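Local coordinates for RagA protein (Porphyromonas gingivalis, PDB 6SLN), which probably imports peptides across the outer membrane as a TonB-dependent transporter with a beta-barrel and an internal plug, at residues Ala651-Asn656 against Leu665-Ala670; Ala565-Leu570 against Ile644-His649; Gly951-Leu956 against Gly992-Phe997; Lys749-Tyr754 against Leu850-Lys855. One frame throughout, in Å; residues are numbered along the deposited sequence.

How the interactions relate
Interactions 3 and 4 each pair neighbouring strands of the transmembrane barrel, about 19 Å apart between centres; both are surface contacts in which a tyrosine ring lies over a glycine of the partner strand. Interaction 3 is a regular antiparallel pairing, whereas interaction 4 frays into a tryptophan pair and charged residues at its end. Interaction 2, also at the surface, sets a barrel strand against an irregular loop, so isolated polar contacts and a water replace strand pairing. That loop runs on into the hairpin of interaction 1, rich in small hydroxyl side chains and only partly buried, though more so than the other three; it lies outside the barrel wall and is extended by another protein.

Interaction 1: Ala651-Asn656 against Leu665-Ala670; sequences ALVTVN and LSISTA
N656 turns its amide across to S666 at the loop end of a short hairpin. A chi1 of -158° swings CG away from the residue's own nitrogen, and ND2 then gives a hydrogen to S666 OG at 2.8 Å, near the amide plane. Asparagine suits the place, its short amide offering an N-H donor just beyond the strand. T654 and S666 form an antiparallel hydrogen-bonded pair, with T654 N 2.9 Å from S666 O. T654 sets its methyl CG2 3.9 Å from S668 CB, while OG1, swung the other way (chi1 -155°), bonds to the backbone of another protein. V653 makes looser apolar contacts, CG2 to L665 CD2 and CG1 to I667 CG1 both at 4.4 Å. L652 O accepts S668 N at 2.7 Å. L652 and T669 lie side by side, pointing the same way, with L652 CB 3.5 Å from T669 OG1, which takes only a weak bond from L652 N, its stronger partner being Q650 O. The hairpin of strands 652-655 and 665-667 is inserted between barrel strands 627-641 and 678-691; I667 and A670 rest on F722, and L652, V653 and T654 pair with a strand of the other protein, which continues the sheet.

Interaction 2: Ala565-Leu570 against Ile644-His649; sequences AEYAYL and IGNYNH
Y647 reaches out from its loop so that its hydroxyl meets the backbone of E566, and this gives the one direct hydrogen bond of the contact: E566 N donates to Y647 OH at 2.9 Å, moderately bent (140° at the hydrogen). A long, rigid side chain ending in a hydroxyl is well suited to span from a loop to a strand. A water adds a second polar link, donating both to E566 O at 3.0 Å and to N646 O at 3.1 Å, so that both backbone groups of E566 are engaged.

The remaining touches are van der Waals. N646, its CG beside its own backbone nitrogen (chi1 -63°), points its short chain at the strand and spreads its amide along it: CB is 3.5 Å from E566 O, and ND2 is 3.6 Å from A565 CB, where the small alanine lets the amide come close. OD1 sits 3.4 Å from Y567 CD2, with the amide and ring planes inclined by 28°. The polar partner of N646 OD1 is R597 NE, and the same arginine makes a cation-pi contact with Y567, so it touches both loop and strand.

Strand 561-580 lies between strands 515-540 and 584-595, with L570 further along it touching the bound phospholipid. The loop follows strand 627-641 and leads into strand 652-655, and a chain of another protein packs on E566 and Y647.

Interaction 3: Gly951-Leu956 against Gly992-Phe997; sequences GARVYL and GIQLSF
Y955 holds its ring above G992 because a chi1 of 62° brings CG between the residue's own nitrogen and carbonyl carbon, leaning the ring over the partner strand. G992 CA lies 3.7 Å from the ring centroid and 19° off the normal, a CH-pi contact. Glycine fits here because it has no side chain to obstruct the ring; this is aromatic rescue of glycine, a ring packed on a cross-strand glycine.

On the same face R953 and Q994 run side by side. The glutamine, with CG turned away from its backbone nitrogen (chi1 -178°), places OE1 3.2 Å from R953 CD. R953 NE is as near to OE1, but at an angle too poor for a hydrogen bond. The amide's other end, NE2, bonds N222 OD1 of strand 218-230. The other face is apolar: V954 CG1 meets I993 CD1 at 4.1 Å, and A952 CB meets L995 CD1 at 4.3 Å.

Beneath the side chains, three hydrogen-bonded pairs give six backbone bonds, among them R953 N to Q994 O at 2.8 Å. They join the last two long strands of the barrel. Strand 951-964 is flanked on its other edge by strand 921-937, whose K933 makes a cation-pi contact with Y955. Strand 986-996 pairs on its far edge with strand 218-230, which closes the barrel, and F997 at the chain end packs on I219.

Interaction 4: Lys749-Tyr754 against Leu850-Lys855; sequences KDWNVY and LGASWK
W751 and W854 meet in an edge-to-face (T-shaped) pair: W854 brings its CD1 edge over one face of the W751 indole, the centroids of the two five-membered rings 4.6 Å apart with planes at 65°. The rim of W751 also meets A852, CZ3 to CB at 3.6 Å, where a lone methyl fits beside the broad ring. V753 adds a looser touch through CG2 to the same methyl.

On the opposite face of the pair, the one carrying N752 and S853, Y754 lies over the partner backbone. Its chi1 of 38° tips the ring across G851, whose CA is 3.8 Å from the ring centroid in a CH-pi contact. Glycine suits the spot, having no side chain to hold the ring off. G851 O stands over the ring centre and also accepts Y754 N at 2.8 Å; the phenol OH is held by D860 OD2.

Toward the polar side, N752 O receives S853 N at 3.0 Å and, weakly, S853 OG. At the outer end D750 OD1 and K855 NZ are 5.4 Å apart, opposite charges not in contact.

Surface tryptophans beside charged strand ends are consistent with the aromatic girdle of outer-membrane barrels, in which indoles favour the membrane boundary. At that separation the opposite charges probably attract only mildly, and ring packing with the two firm backbone bonds carries most of the contact.

Interaction 1: Ala651-Asn656 against Leu665-Ala670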
loop_
_atom_site.group_PDB
_atom_site.type_symbol
_atom_site.label_atom_id
_atom_site.label_comp_id
_atom_site.label_asym_id
_atom_site.label_seq_id
_atom_site.Cartn_x
_atom_site.Cartn_y
_atom_site.Cartn_z
ATOM N N ALA A 651 -11.497 -26.570 4.171
ATOM C CA ALA A 651 -12.445 -26.141 5.198
ATOM C C ALA A 651 -11.743 -25.145 6.109
ATOM O O ALA A 651 -10.790 -25.508 6.802
ATOM C CB ALA A 651 -12.973 -27.323 6.001
ATOM N N LEU A 652 -12.217 -23.901 6.125
ATOM C CA LEU A 652 -11.375 -22.800 6.568
ATOM C C LEU A 652 -11.964 -22.007 7.718
ATOM O O LEU A 652 -13.177 -21.947 7.908
ATOM C CB LEU A 652 -11.088 -21.854 5.428
ATOM C CG LEU A 652 -10.250 -22.591 4.404
ATOM C CD1 LEU A 652 -10.231 -21.803 3.094
ATOM C CD2 LEU A 652 -8.867 -22.811 5.010
ATOM N N VAL A 653 -11.063 -21.382 8.474
ATOM C CA VAL A 653 -11.415 -20.359 9.444
ATOM C C VAL A 653 -10.660 -19.098 9.056
ATOM O O VAL A 653 -9.675 -19.132 8.311
ATOM C CB VAL A 653 -11.104 -20.768 10.898
ATOM C CG1 VAL A 653 -11.786 -22.104 11.228
ATOM C CG2 VAL A 653 -9.602 -20.844 11.125
ATOM N N THR A 654 -11.149 -17.970 9.548
ATOM C CA THR A 654 -10.558 -16.696 9.184
ATOM C C THR A 654 -10.717 -15.737 10.349
ATOM O O THR A 654 -11.430 -16.009 11.320
ATOM C CB THR A 654 -11.181 -16.129 7.891
ATOM O OG1 THR A 654 -10.249 -15.253 7.247
ATOM C CG2 THR A 654 -12.495 -15.379 8.170
ATOM N N VAL A 655 -10.015 -14.610 10.246
ATOM C CA VAL A 655 -10.033 -13.626 11.311
ATOM C C VAL A 655 -11.385 -12.931 11.317
ATOM O O VAL A 655 -11.969 -12.631 10.269
ATOM C CB VAL A 655 -8.852 -12.648 11.152
ATOM C CG1 VAL A 655 -8.977 -11.439 12.091
ATOM C CG2 VAL A 655 -7.547 -13.389 11.471
ATOM N N ASN A 656 -11.914 -12.735 12.509
ATOM C CA ASN A 656 -13.188 -12.081 12.721
ATOM C C ASN A 656 -13.136 -11.471 14.107
ATOM O O ASN A 656 -13.638 -12.048 15.081
ATOM C CB ASN A 656 -14.360 -13.063 12.603
ATOM C CG ASN A 656 -15.669 -12.353 12.296
ATOM O OD1 ASN A 656 -15.657 -11.244 11.769
ATOM N ND2 ASN A 656 -16.792 -12.985 12.613
ATOM N N LEU A 665 -11.906 -15.825 15.744
ATOM C CA LEU A 665 -11.972 -16.738 14.609
ATOM C C LEU A 665 -13.418 -17.089 14.274
ATOM O O LEU A 665 -14.248 -17.281 15.173
ATOM C CB LEU A 665 -11.185 -18.016 14.903
ATOM C CG LEU A 665 -9.689 -17.776 15.020
ATOM C CD1 LEU A 665 -9.005 -19.060 15.488
ATOM C CD2 LEU A 665 -9.202 -17.334 13.678
ATOM N N SER A 666 -13.715 -17.174 12.976
ATOM C CA SER A 666 -15.012 -17.645 12.508
ATOM C C SER A 666 -14.805 -18.620 11.366
ATOM O O SER A 666 -13.846 -18.514 10.597
ATOM C CB SER A 666 -15.920 -16.509 12.033
ATOM O OG SER A 666 -16.317 -15.711 13.139
ATOM N N ILE A 667 -15.709 -19.591 11.275
ATOM C CA ILE A 667 -15.645 -20.554 10.191
ATOM C C ILE A 667 -15.898 -19.806 8.899
ATOM O O ILE A 667 -16.920 -19.127 8.760
ATOM C CB ILE A 667 -16.676 -21.660 10.399
ATOM C CG1 ILE A 667 -16.129 -22.698 11.363
ATOM C CG2 ILE A 667 -17.066 -22.276 9.054
ATOM C CD1 ILE A 667 -17.159 -23.245 12.314
ATOM N N SER A 668 -14.982 -19.905 7.949
ATOM C CA SER A 668 -15.249 -19.181 6.715
ATOM C C SER A 668 -15.798 -20.068 5.608
ATOM O O SER A 668 -16.730 -19.665 4.925
ATOM C CB SER A 668 -13.996 -18.431 6.238
ATOM O OG SER A 668 -13.225 -19.168 5.314
ATOM N N THR A 669 -15.291 -21.271 5.391
ATOM C CA THR A 669 -15.860 -22.053 4.307
ATOM C C THR A 669 -16.347 -23.390 4.817
ATOM O O THR A 669 -15.857 -23.913 5.820
ATOM C CB THR A 669 -14.875 -22.282 3.161
ATOM O OG1 THR A 669 -13.809 -23.137 3.607
ATOM C CG2 THR A 669 -14.330 -20.928 2.674
ATOM N N ALA A 670 -17.326 -23.929 4.095
ATOM C CA ALA A 670 -17.827 -25.263 4.383
ATOM C C ALA A 670 -16.802 -26.329 3.997
ATOM O O ALA A 670 -16.493 -27.237 4.796
ATOM C CB ALA A 670 -19.151 -25.477 3.648
#

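Interaction 2: Ala565-Leu570 against Ile644-His649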
loop_
_atom_site.group_PDB
_atom_site.type_symbol
_atom_site.label_atom_id
_atom_site.label_comp_id
_atom_site.label_asym_id
_atom_site.label_seq_id
_atom_site.Cartn_x
_atom_site.Cartn_y
_atom_site.Cartn_z
ATOM N N ALA A 565 -3.598 -14.302 -4.236
ATOM C CA ALA A 565 -4.146 -15.430 -4.968
ATOM C C ALA A 565 -3.015 -16.182 -5.652
ATOM O O ALA A 565 -2.105 -15.561 -6.210
ATOM C CB ALA A 565 -5.172 -14.963 -6.024
ATOM N N GLU A 566 -3.080 -17.515 -5.638
ATOM C CA GLU A 566 -2.186 -18.268 -6.503
ATOM C C GLU A 566 -2.825 -19.573 -6.943
ATOM O O GLU A 566 -3.737 -20.107 -6.299
ATOM C CB GLU A 566 -0.843 -18.566 -5.853
ATOM C CG GLU A 566 -0.911 -18.773 -4.388
ATOM C CD GLU A 566 0.413 -18.501 -3.740
ATOM O OE1 GLU A 566 0.568 -18.800 -2.539
ATOM O OE2 GLU A 566 1.302 -18.006 -4.451
ATOM N N TYR A 567 -2.339 -20.056 -8.073
ATOM C CA TYR A 567 -2.720 -21.355 -8.583
ATOM C C TYR A 567 -1.568 -21.852 -9.435
ATOM O O TYR A 567 -0.667 -21.092 -9.803
ATOM C CB TYR A 567 -4.042 -21.300 -9.372
ATOM C CG TYR A 567 -4.026 -20.524 -10.682
ATOM C CD1 TYR A 567 -3.444 -21.051 -11.832
ATOM C CD2 TYR A 567 -4.627 -19.270 -10.777
ATOM C CE1 TYR A 567 -3.446 -20.328 -13.044
ATOM C CE2 TYR A 567 -4.630 -18.545 -11.980
ATOM C CZ TYR A 567 -4.040 -19.081 -13.099
ATOM O OH TYR A 567 -4.051 -18.379 -14.270
ATOM N N ALA A 568 -1.607 -23.144 -9.738
ATOM C CA ALA A 568 -0.643 -23.721 -10.657
ATOM C C ALA A 568 -1.268 -24.932 -11.333
ATOM O O ALA A 568 -2.268 -25.495 -10.866
ATOM C CB ALA A 568 0.663 -24.090 -9.942
ATOM N N TYR A 569 -0.673 -25.305 -12.459
ATOM C CA TYR A 569 -1.059 -26.492 -13.198
ATOM C C TYR A 569 0.210 -27.215 -13.612
ATOM O O TYR A 569 1.233 -26.582 -13.896
ATOM C CB TYR A 569 -1.872 -26.154 -14.451
ATOM C CG TYR A 569 -3.304 -25.743 -14.218
ATOM C CD1 TYR A 569 -4.305 -26.696 -14.067
ATOM C CD2 TYR A 569 -3.665 -24.395 -14.187
ATOM C CE1 TYR A 569 -5.626 -26.315 -13.875
ATOM C CE2 TYR A 569 -4.982 -24.003 -13.985
ATOM C CZ TYR A 569 -5.956 -24.968 -13.829
ATOM O OH TYR A 569 -7.269 -24.589 -13.634
ATOM N N LEU A 570 0.135 -28.548 -13.640
ATOM C CA LEU A 570 1.199 -29.396 -14.166
ATOM C C LEU A 570 0.590 -30.358 -15.166
ATOM O O LEU A 570 -0.437 -30.983 -14.880
ATOM C CB LEU A 570 1.919 -30.184 -13.067
ATOM C CG LEU A 570 3.078 -31.044 -13.600
ATOM C CD1 LEU A 570 4.227 -30.187 -14.192
ATOM C CD2 LEU A 570 3.587 -31.966 -12.512
ATOM N N ILE A 644 -12.351 -22.569 -11.743
ATOM C CA ILE A 644 -13.065 -22.145 -10.554
ATOM C C ILE A 644 -12.101 -21.355 -9.675
ATOM O O ILE A 644 -10.956 -21.107 -10.047
ATOM C CB ILE A 644 -13.651 -23.334 -9.786
ATOM C CG1 ILE A 644 -12.496 -24.229 -9.322
ATOM C CG2 ILE A 644 -14.628 -24.090 -10.678
ATOM C CD1 ILE A 644 -12.932 -25.376 -8.425
ATOM N N GLY A 645 -12.580 -20.968 -8.497
ATOM C CA GLY A 645 -11.729 -20.311 -7.525
ATOM C C GLY A 645 -10.496 -21.134 -7.192
ATOM O O GLY A 645 -10.340 -22.289 -7.589
ATOM N N ASN A 646 -9.594 -20.507 -6.438
ATOM C CA ASN A 646 -8.289 -21.090 -6.159
ATOM C C ASN A 646 -8.261 -21.987 -4.927
ATOM O O ASN A 646 -7.347 -22.809 -4.797
ATOM C CB ASN A 646 -7.244 -19.978 -5.987
ATOM C CG ASN A 646 -7.048 -19.169 -7.243
ATOM O OD1 ASN A 646 -6.897 -19.736 -8.331
ATOM N ND2 ASN A 646 -7.028 -17.828 -7.104
ATOM N N TYR A 647 -9.224 -21.848 -4.023
ATOM C CA TYR A 647 -9.162 -22.456 -2.702
ATOM C C TYR A 647 -10.552 -22.936 -2.287
ATOM O O TYR A 647 -11.074 -22.574 -1.238
ATOM C CB TYR A 647 -8.644 -21.468 -1.654
ATOM C CG TYR A 647 -7.409 -20.692 -2.039
ATOM C CD1 TYR A 647 -6.152 -21.312 -2.073
ATOM C CD2 TYR A 647 -7.488 -19.330 -2.355
ATOM C CE1 TYR A 647 -5.014 -20.607 -2.420
ATOM C CE2 TYR A 647 -6.341 -18.604 -2.700
ATOM C CZ TYR A 647 -5.102 -19.248 -2.728
ATOM O OH TYR A 647 -3.956 -18.548 -3.084
ATOM N N ASN A 648 -11.182 -23.758 -3.115
ATOM C CA ASN A 648 -12.582 -24.098 -2.908
ATOM C C ASN A 648 -12.806 -25.440 -2.239
ATOM O O ASN A 648 -13.967 -25.822 -2.048
ATOM C CB ASN A 648 -13.328 -24.089 -4.244
ATOM C CG ASN A 648 -13.620 -22.692 -4.737
ATOM O OD1 ASN A 648 -14.028 -21.815 -3.973
ATOM N ND2 ASN A 648 -13.394 -22.472 -6.018
ATOM N N HIS A 649 -11.743 -26.185 -1.911
ATOM C CA HIS A 649 -11.897 -27.469 -1.242
ATOM C C HIS A 649 -11.550 -27.438 0.238
ATOM O O HIS A 649 -12.060 -28.271 0.993
ATOM C CB HIS A 649 -11.039 -28.539 -1.927
ATOM C CG HIS A 649 -9.606 -28.147 -2.096
ATOM N ND1 HIS A 649 -8.639 -28.451 -1.163
ATOM C CD2 HIS A 649 -8.974 -27.480 -3.092
ATOM C CE1 HIS A 649 -7.473 -27.986 -1.575
ATOM N NE2 HIS A 649 -7.648 -27.397 -2.746
HETATM O O HOH W 1 -4.867 -22.884 -6.579
#

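Interaction 3: Gly951-Leu956 against Gly992-Phe997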
loop_
_atom_site.group_PDB
_atom_site.type_symbol
_atom_site.label_atom_id
_atom_site.label_comp_id
_atom_site.label_asym_id
_atom_site.label_seq_id
_atom_site.Cartn_x
_atom_site.Cartn_y
_atom_site.Cartn_z
ATOM N N GLY A 951 2.638 3.044 -51.138
ATOM C CA GLY A 951 1.195 2.977 -51.278
ATOM C C GLY A 951 0.519 3.756 -50.173
ATOM O O GLY A 951 1.170 4.296 -49.278
ATOM N N ALA A 952 -0.811 3.804 -50.241
ATOM C CA ALA A 952 -1.592 4.438 -49.186
ATOM C C ALA A 952 -3.049 4.006 -49.296
ATOM O O ALA A 952 -3.532 3.673 -50.382
ATOM C CB ALA A 952 -1.487 5.965 -49.251
ATOM N N ARG A 953 -3.741 4.009 -48.156
ATOM C CA ARG A 953 -5.167 3.713 -48.118
ATOM C C ARG A 953 -5.867 4.691 -47.190
ATOM O O ARG A 953 -5.316 5.082 -46.156
ATOM C CB ARG A 953 -5.464 2.295 -47.628
ATOM C CG ARG A 953 -4.738 1.201 -48.350
ATOM C CD ARG A 953 -4.711 -0.082 -47.541
ATOM N NE ARG A 953 -3.836 -1.050 -48.193
ATOM C CZ ARG A 953 -4.218 -2.243 -48.630
ATOM N NH1 ARG A 953 -5.470 -2.644 -48.469
ATOM N NH2 ARG A 953 -3.343 -3.044 -49.224
ATOM N N VAL A 954 -7.083 5.072 -47.558
ATOM C CA VAL A 954 -7.993 5.757 -46.653
ATOM C C VAL A 954 -9.252 4.913 -46.545
ATOM O O VAL A 954 -9.619 4.186 -47.478
ATOM C CB VAL A 954 -8.328 7.185 -47.119
ATOM C CG1 VAL A 954 -7.159 8.103 -46.845
ATOM C CG2 VAL A 954 -8.697 7.192 -48.615
ATOM N N TYR A 955 -9.907 4.993 -45.389
ATOM C CA TYR A 955 -11.129 4.238 -45.179
ATOM C C TYR A 955 -12.095 5.023 -44.312
ATOM O O TYR A 955 -11.699 5.849 -43.481
ATOM C CB TYR A 955 -10.877 2.876 -44.532
ATOM C CG TYR A 955 -10.262 2.919 -43.142
ATOM C CD1 TYR A 955 -11.041 3.138 -42.007
ATOM C CD2 TYR A 955 -8.897 2.706 -42.965
ATOM C CE1 TYR A 955 -10.466 3.156 -40.733
ATOM C CE2 TYR A 955 -8.322 2.718 -41.708
ATOM C CZ TYR A 955 -9.102 2.945 -40.595
ATOM O OH TYR A 955 -8.502 2.954 -39.354
ATOM N N LEU A 956 -13.372 4.726 -44.510
ATOM C CA LEU A 956 -14.461 5.237 -43.694
ATOM C C LEU A 956 -15.155 4.047 -43.043
ATOM O O LEU A 956 -15.516 3.084 -43.728
ATOM C CB LEU A 956 -15.438 6.033 -44.555
ATOM C CG LEU A 956 -15.899 7.389 -44.054
ATOM C CD1 LEU A 956 -14.738 8.102 -43.400
ATOM C CD2 LEU A 956 -16.468 8.180 -45.232
ATOM N N GLY A 992 -10.067 6.862 -41.261
ATOM C CA GLY A 992 -8.723 6.370 -41.030
ATOM C C GLY A 992 -7.876 6.374 -42.281
ATOM O O GLY A 992 -8.379 6.400 -43.409
ATOM N N ILE A 993 -6.564 6.315 -42.057
ATOM C CA ILE A 993 -5.568 6.426 -43.110
ATOM C C ILE A 993 -4.554 5.308 -42.924
ATOM O O ILE A 993 -4.386 4.769 -41.827
ATOM C CB ILE A 993 -4.883 7.814 -43.085
ATOM C CG1 ILE A 993 -3.960 8.009 -44.278
ATOM C CG2 ILE A 993 -4.132 8.020 -41.791
ATOM C CD1 ILE A 993 -3.895 9.439 -44.754
ATOM N N GLN A 994 -3.886 4.940 -44.015
ATOM C CA GLN A 994 -2.758 4.025 -43.898
ATOM C C GLN A 994 -1.669 4.375 -44.903
ATOM O O GLN A 994 -1.945 4.638 -46.078
ATOM C CB GLN A 994 -3.168 2.568 -44.091
ATOM C CG GLN A 994 -1.996 1.631 -43.927
ATOM C CD GLN A 994 -2.220 0.267 -44.533
ATOM O OE1 GLN A 994 -2.123 0.079 -45.752
ATOM N NE2 GLN A 994 -2.511 -0.704 -43.679
ATOM N N LEU A 995 -0.429 4.352 -44.420
ATOM C CA LEU A 995 0.759 4.670 -45.198
ATOM C C LEU A 995 1.667 3.450 -45.244
ATOM O O LEU A 995 2.009 2.888 -44.199
ATOM C CB LEU A 995 1.505 5.846 -44.568
ATOM C CG LEU A 995 1.257 7.232 -45.141
ATOM C CD1 LEU A 995 -0.217 7.485 -45.423
ATOM C CD2 LEU A 995 1.775 8.236 -44.157
ATOM N N SER A 996 2.084 3.055 -46.440
ATOM C CA SER A 996 2.997 1.934 -46.594
ATOM C C SER A 996 4.257 2.416 -47.286
ATOM O O SER A 996 4.175 3.081 -48.324
ATOM C CB SER A 996 2.367 0.816 -47.417
ATOM O OG SER A 996 1.176 0.387 -46.813
ATOM N N PHE A 997 5.416 2.077 -46.720
ATOM C CA PHE A 997 6.664 2.271 -47.443
ATOM C C PHE A 997 7.779 1.375 -46.935
ATOM O O PHE A 997 7.518 0.322 -46.358
ATOM C CB PHE A 997 7.096 3.735 -47.393
ATOM C CG PHE A 997 6.878 4.396 -46.074
ATOM C CD1 PHE A 997 7.608 4.008 -44.974
ATOM C CD2 PHE A 997 5.972 5.441 -45.947
ATOM C CE1 PHE A 997 7.428 4.629 -43.764
ATOM C CE2 PHE A 997 5.781 6.069 -44.742
ATOM C CZ PHE A 997 6.510 5.663 -43.642
ATOM O OXT PHE A 997 8.959 1.668 -47.121
#

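Interaction 4: Lys749-Tyr754 against Leu850-Lys855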
loop_
_atom_site.group_PDB
_atom_site.type_symbol
_atom_site.label_atom_id
_atom_site.label_comp_id
_atom_site.label_asym_id
_atom_site.label_seq_id
_atom_site.Cartn_x
_atom_site.Cartn_y
_atom_site.Cartn_z
ATOM N N LYS A 749 -11.763 -9.230 -63.550
ATOM C CA LYS A 749 -10.525 -8.428 -63.528
ATOM C C LYS A 749 -10.839 -6.931 -63.505
ATOM O O LYS A 749 -10.284 -6.116 -64.244
ATOM C CB LYS A 749 -9.621 -8.794 -64.702
ATOM C CG LYS A 749 -8.432 -9.650 -64.273
ATOM C CD LYS A 749 -8.661 -11.133 -64.533
ATOM C CE LYS A 749 -7.351 -11.917 -64.441
ATOM N NZ LYS A 749 -7.522 -13.366 -64.788
ATOM N N ASP A 750 -11.774 -6.589 -62.616
ATOM C CA ASP A 750 -12.249 -5.239 -62.338
ATOM C C ASP A 750 -13.059 -5.299 -61.042
ATOM O O ASP A 750 -12.832 -4.520 -60.111
ATOM C CB ASP A 750 -13.098 -4.706 -63.501
ATOM C CG ASP A 750 -12.867 -3.223 -63.787
ATOM O OD1 ASP A 750 -11.709 -2.825 -64.037
ATOM O OD2 ASP A 750 -13.858 -2.459 -63.786
ATOM N N TRP A 751 -13.982 -6.261 -60.973
ATOM C CA TRP A 751 -14.912 -6.462 -59.867
ATOM C C TRP A 751 -14.518 -7.675 -59.027
ATOM O O TRP A 751 -13.798 -8.563 -59.484
ATOM C CB TRP A 751 -16.336 -6.668 -60.395
ATOM C CG TRP A 751 -17.148 -5.426 -60.461
ATOM C CD1 TRP A 751 -17.337 -4.644 -61.547
ATOM C CD2 TRP A 751 -17.889 -4.819 -59.391
ATOM N NE1 TRP A 751 -18.145 -3.583 -61.229
ATOM C CE2 TRP A 751 -18.501 -3.668 -59.912
ATOM C CE3 TRP A 751 -18.087 -5.133 -58.045
ATOM C CZ2 TRP A 751 -19.301 -2.830 -59.140
ATOM C CZ3 TRP A 751 -18.885 -4.298 -57.278
ATOM C CH2 TRP A 751 -19.481 -3.163 -57.827
ATOM N N ASN A 752 -15.028 -7.720 -57.791
ATOM C CA ASN A 752 -14.844 -8.898 -56.936
ATOM C C ASN A 752 -15.847 -8.825 -55.777
ATOM O O ASN A 752 -15.606 -8.116 -54.797
ATOM C CB ASN A 752 -13.419 -8.999 -56.415
ATOM C CG ASN A 752 -13.202 -10.237 -55.557
ATOM O OD1 ASN A 752 -14.122 -11.029 -55.343
ATOM N ND2 ASN A 752 -11.976 -10.410 -55.055
ATOM N N VAL A 753 -16.924 -9.600 -55.888
ATOM C CA VAL A 753 -17.933 -9.716 -54.845
ATOM C C VAL A 753 -17.717 -11.040 -54.134
ATOM O O VAL A 753 -17.613 -12.080 -54.793
ATOM C CB VAL A 753 -19.344 -9.635 -55.442
ATOM C CG1 VAL A 753 -20.362 -9.490 -54.347
ATOM C CG2 VAL A 753 -19.433 -8.470 -56.404
ATOM N N TYR A 754 -17.660 -11.005 -52.796
ATOM C CA TYR A 754 -17.402 -12.192 -51.988
ATOM C C TYR A 754 -18.341 -12.192 -50.792
ATOM O O TYR A 754 -18.773 -11.135 -50.319
ATOM C CB TYR A 754 -15.946 -12.263 -51.490
ATOM C CG TYR A 754 -15.394 -10.915 -51.100
ATOM C CD1 TYR A 754 -14.905 -10.038 -52.068
ATOM C CD2 TYR A 754 -15.380 -10.508 -49.774
ATOM C CE1 TYR A 754 -14.415 -8.793 -51.725
ATOM C CE2 TYR A 754 -14.884 -9.262 -49.416
ATOM C CZ TYR A 754 -14.405 -8.406 -50.400
ATOM O OH TYR A 754 -13.912 -7.160 -50.073
ATOM N N LEU A 850 -20.452 -9.661 -46.327
ATOM C CA LEU A 850 -20.429 -9.329 -47.742
ATOM C C LEU A 850 -19.147 -8.585 -48.060
ATOM O O LEU A 850 -18.334 -8.283 -47.183
ATOM C CB LEU A 850 -21.626 -8.469 -48.133
ATOM C CG LEU A 850 -23.005 -9.085 -47.985
ATOM C CD1 LEU A 850 -23.756 -8.340 -46.908
ATOM C CD2 LEU A 850 -23.748 -9.023 -49.318
ATOM N N GLY A 851 -18.973 -8.263 -49.328
ATOM C CA GLY A 851 -17.815 -7.488 -49.702
ATOM C C GLY A 851 -17.635 -7.347 -51.194
ATOM O O GLY A 851 -17.563 -8.342 -51.918
ATOM N N ALA A 852 -17.570 -6.111 -51.665
ATOM C CA ALA A 852 -17.223 -5.821 -53.046
ATOM C C ALA A 852 -15.958 -4.980 -53.073
ATOM O O ALA A 852 -15.751 -4.114 -52.215
ATOM C CB ALA A 852 -18.354 -5.085 -53.780
ATOM N N SER A 853 -15.106 -5.259 -54.046
ATOM C CA SER A 853 -13.949 -4.432 -54.327
ATOM C C SER A 853 -13.999 -4.052 -55.794
ATOM O O SER A 853 -14.143 -4.924 -56.659
ATOM C CB SER A 853 -12.647 -5.152 -54.003
ATOM O OG SER A 853 -12.675 -6.464 -54.522
ATOM N N TRP A 854 -13.915 -2.749 -56.062
ATOM C CA TRP A 854 -13.801 -2.256 -57.425
ATOM C C TRP A 854 -12.356 -2.301 -57.882
ATOM O O TRP A 854 -11.680 -3.317 -57.706
ATOM C CB TRP A 854 -14.335 -0.840 -57.542
ATOM C CG TRP A 854 -14.970 -0.677 -58.843
ATOM C CD1 TRP A 854 -15.637 -1.635 -59.540
ATOM C CD2 TRP A 854 -14.981 0.494 -59.654
ATOM N NE1 TRP A 854 -16.078 -1.130 -60.732
ATOM C CE2 TRP A 854 -15.689 0.179 -60.825
ATOM C CE3 TRP A 854 -14.470 1.784 -59.500
ATOM C CZ2 TRP A 854 -15.901 1.105 -61.836
ATOM C CZ3 TRP A 854 -14.680 2.701 -60.506
ATOM C CH2 TRP A 854 -15.389 2.359 -61.658
ATOM N N LYS A 855 -11.863 -1.213 -58.464
ATOM C CA LYS A 855 -10.429 -1.077 -58.689
ATOM C C LYS A 855 -9.892 -0.158 -57.592
ATOM O O LYS A 855 -9.708 1.043 -57.771
ATOM C CB LYS A 855 -10.131 -0.564 -60.095
ATOM C CG LYS A 855 -8.785 -1.069 -60.653
ATOM C CD LYS A 855 -8.759 -1.167 -62.187
ATOM C CE LYS A 855 -7.335 -1.411 -62.722
ATOM N NZ LYS A 855 -6.899 -0.374 -63.728
#